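Local coordinates for actin-binding protein, cofilin/tropomyosin family protein, putative (Entamoeba histolytica, PDB 4LIZ), which binds actin filaments and stabilises them, and may thereby contribute to phagocytosis and pseudopod formation in this parasite, at residues 60-65 and 79-84. Residues are numbered along the deposited sequence; the frame is centred on the assembly and turned at random.
Sequences LQFAYY and FVFISW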
loop_
_atom_site.group_PDB
_atom_site.type_symbol
_atom_site.label_atom_id
_atom_site.label_comp_id
_atom_site.label_asym_id
_atom_site.label_seq_id
_atom_site.Cartn_x
_atom_site.Cartn_y
_atom_site.Cartn_z
ATOM N N LEU A 60 2.804 -11.470 3.746
ATOM C CA LEU A 60 2.001 -10.873 2.634
ATOM C C LEU A 60 1.326 -9.608 3.227
ATOM O O LEU A 60 0.581 -9.729 4.196
ATOM C CB LEU A 60 0.943 -11.906 2.189
ATOM C CG LEU A 60 0.366 -11.589 0.825
ATOM C CD1 LEU A 60 -0.725 -12.601 0.355
ATOM C CD2 LEU A 60 -0.404 -10.361 0.849
ATOM N N GLN A 61 1.575 -8.469 2.639
ATOM C CA GLN A 61 1.055 -7.186 3.168
ATOM C C GLN A 61 0.617 -6.274 2.052
ATOM O O GLN A 61 0.944 -6.525 0.863
ATOM C CB GLN A 61 2.086 -6.528 4.071
ATOM C CG GLN A 61 2.422 -7.267 5.369
ATOM C CD GLN A 61 3.681 -6.789 5.997
ATOM O OE1 GLN A 61 4.763 -7.002 5.514
ATOM N NE2 GLN A 61 3.515 -5.968 7.034
ATOM N N PHE A 62 -0.113 -5.207 2.349
ATOM C CA PHE A 62 -0.433 -4.155 1.459
ATOM C C PHE A 62 -0.130 -2.818 2.053
ATOM O O PHE A 62 -0.189 -2.750 3.298
ATOM C CB PHE A 62 -1.910 -4.178 1.032
ATOM C CG PHE A 62 -2.325 -5.483 0.348
ATOM C CD1 PHE A 62 -2.869 -6.522 1.050
ATOM C CD2 PHE A 62 -2.188 -5.561 -1.015
ATOM C CE1 PHE A 62 -3.180 -7.768 0.420
ATOM C CE2 PHE A 62 -2.582 -6.729 -1.634
ATOM C CZ PHE A 62 -3.049 -7.763 -0.942
ATOM N N ALA A 63 0.149 -1.809 1.344
ATOM C CA ALA A 63 0.387 -0.525 1.883
ATOM C C ALA A 63 -0.194 0.520 1.020
ATOM O O ALA A 63 -0.338 0.418 -0.223
ATOM C CB ALA A 63 1.879 -0.262 2.169
ATOM N N TYR A 64 -0.514 1.683 1.594
ATOM C CA TYR A 64 -1.096 2.796 0.936
ATOM C C TYR A 64 -0.660 4.095 1.592
ATOM O O TYR A 64 -0.799 4.194 2.807
ATOM C CB TYR A 64 -2.650 2.656 0.977
ATOM C CG TYR A 64 -3.397 3.728 0.226
ATOM C CD1 TYR A 64 -3.347 3.852 -1.135
ATOM C CD2 TYR A 64 -4.248 4.574 0.933
ATOM C CE1 TYR A 64 -4.107 4.784 -1.825
ATOM C CE2 TYR A 64 -5.049 5.529 0.254
ATOM C CZ TYR A 64 -4.956 5.616 -1.115
ATOM O OH TYR A 64 -5.803 6.489 -1.865
ATOM N N TYR A 65 -0.095 5.030 0.859
ATOM C CA TYR A 65 0.363 6.280 1.432
ATOM C C TYR A 65 0.214 7.464 0.473
ATOM O O TYR A 65 0.110 7.302 -0.693
ATOM C CB TYR A 65 1.819 6.180 1.957
ATOM C CG TYR A 65 2.917 6.056 0.928
ATOM C CD1 TYR A 65 3.585 7.144 0.470
ATOM C CD2 TYR A 65 3.266 4.829 0.438
ATOM C CE1 TYR A 65 4.579 7.022 -0.465
ATOM C CE2 TYR A 65 4.277 4.693 -0.480
ATOM C CZ TYR A 65 4.913 5.802 -0.927
ATOM O OH TYR A 65 5.891 5.727 -1.853
ATOM N N PHE A 79 -1.197 9.378 -4.458
ATOM C CA PHE A 79 -1.362 8.215 -3.625
ATOM C C PHE A 79 -0.662 7.031 -4.229
ATOM O O PHE A 79 -0.748 6.789 -5.453
ATOM C CB PHE A 79 -2.823 7.915 -3.424
ATOM C CG PHE A 79 -3.576 9.041 -2.773
ATOM C CD1 PHE A 79 -3.364 9.409 -1.454
ATOM C CD2 PHE A 79 -4.478 9.791 -3.530
ATOM C CE1 PHE A 79 -4.012 10.487 -0.917
ATOM C CE2 PHE A 79 -5.112 10.886 -2.970
ATOM C CZ PHE A 79 -4.881 11.219 -1.675
ATOM N N VAL A 80 0.051 6.288 -3.416
ATOM C CA VAL A 80 0.862 5.109 -3.808
ATOM C C VAL A 80 0.228 3.895 -3.181
ATOM O O VAL A 80 0.054 3.823 -1.963
ATOM C CB VAL A 80 2.311 5.279 -3.384
ATOM C CG1 VAL A 80 3.116 4.044 -3.779
ATOM C CG2 VAL A 80 2.961 6.550 -3.992
ATOM N N PHE A 81 -0.027 2.828 -3.968
ATOM C CA PHE A 81 -0.509 1.529 -3.562
ATOM C C PHE A 81 0.574 0.519 -3.747
ATOM O O PHE A 81 1.095 0.371 -4.853
ATOM C CB PHE A 81 -1.810 1.116 -4.256
ATOM C CG PHE A 81 -2.203 -0.284 -4.020
ATOM C CD1 PHE A 81 -2.553 -0.778 -2.773
ATOM C CD2 PHE A 81 -2.267 -1.209 -5.073
ATOM C CE1 PHE A 81 -2.953 -2.096 -2.529
ATOM C CE2 PHE A 81 -2.623 -2.497 -4.857
ATOM C CZ PHE A 81 -2.996 -2.960 -3.602
ATOM N N ILE A 82 0.942 -0.236 -2.739
ATOM C CA ILE A 82 1.956 -1.282 -2.806
ATOM C C ILE A 82 1.349 -2.562 -2.375
ATOM O O ILE A 82 0.680 -2.724 -1.314
ATOM C CB ILE A 82 3.127 -0.979 -1.846
ATOM C CG1 ILE A 82 3.857 0.247 -2.355
ATOM C CG2 ILE A 82 3.989 -2.189 -1.648
ATOM C CD1 ILE A 82 4.721 0.935 -1.318
ATOM N N SER A 83 1.554 -3.667 -3.136
ATOM C CA SER A 83 1.407 -5.045 -2.697
ATOM C C SER A 83 2.774 -5.647 -2.356
ATOM O O SER A 83 3.736 -5.371 -3.067
ATOM C CB SER A 83 0.599 -5.884 -3.710
ATOM O OG SER A 83 1.305 -5.959 -4.925
ATOM N N TRP A 84 2.858 -6.420 -1.295
ATOM C CA TRP A 84 4.109 -6.911 -0.797
ATOM C C TRP A 84 3.964 -8.386 -0.532
ATOM O O TRP A 84 3.112 -8.867 0.233
ATOM C CB TRP A 84 4.481 -6.227 0.561
ATOM C CG TRP A 84 5.597 -6.870 1.349
ATOM C CD1 TRP A 84 5.467 -7.724 2.309
ATOM C CD2 TRP A 84 6.992 -6.628 1.136
ATOM N NE1 TRP A 84 6.708 -8.063 2.841
ATOM C CE2 TRP A 84 7.662 -7.369 2.121
ATOM C CE3 TRP A 84 7.725 -5.818 0.282
ATOM C CZ2 TRP A 84 9.080 -7.330 2.192
ATOM C CZ3 TRP A 84 9.125 -5.771 0.350
ATOM C CH2 TRP A 84 9.768 -6.544 1.320
#
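Q61, A63 and Y65 each exchange two backbone hydrogen bonds with W84, I82 and V80 respectively, six in all; the straightest runs from I82 N to A63 O (2.9 Å, 173° at the hydrogen). Between these pairs, F62 faces S83 and Y64 faces F81. Apolar contacts differ on the two sheet faces. On that of A63, the Y65 ring lies alongside V80: chi1 of 70° places CG between backbone N and carbonyl carbon and turns one ring face to V80 CB, a CH-pi contact 3.8 Å from the centroid. I82 CD1 reaches the same ring's edge; beta-branched V80 and I82 suit extended strands, and small A63 fits between Q61 and Y65. Strands 60-69 and 76-85 form the central antiparallel hairpin of the ADF-homology fold, both flanked by further strands. On the face of F62 and F81, flat rings suit packing against helix 92-108: F62 CD2 meets F81 CZ at 3.8 Å, M98 touches F62 and K106 touches F81. The Y64 and F79 rings, inclined by 22°, hardly overlap; Y64's hydroxyl gives this buried ring a polar partner, N111 O. At the hairpin's open end, Q61 OE1 lies 3.4 Å from W84 CD1 and accepts from K56 N, whereas W84 NE1 donates to K56 O.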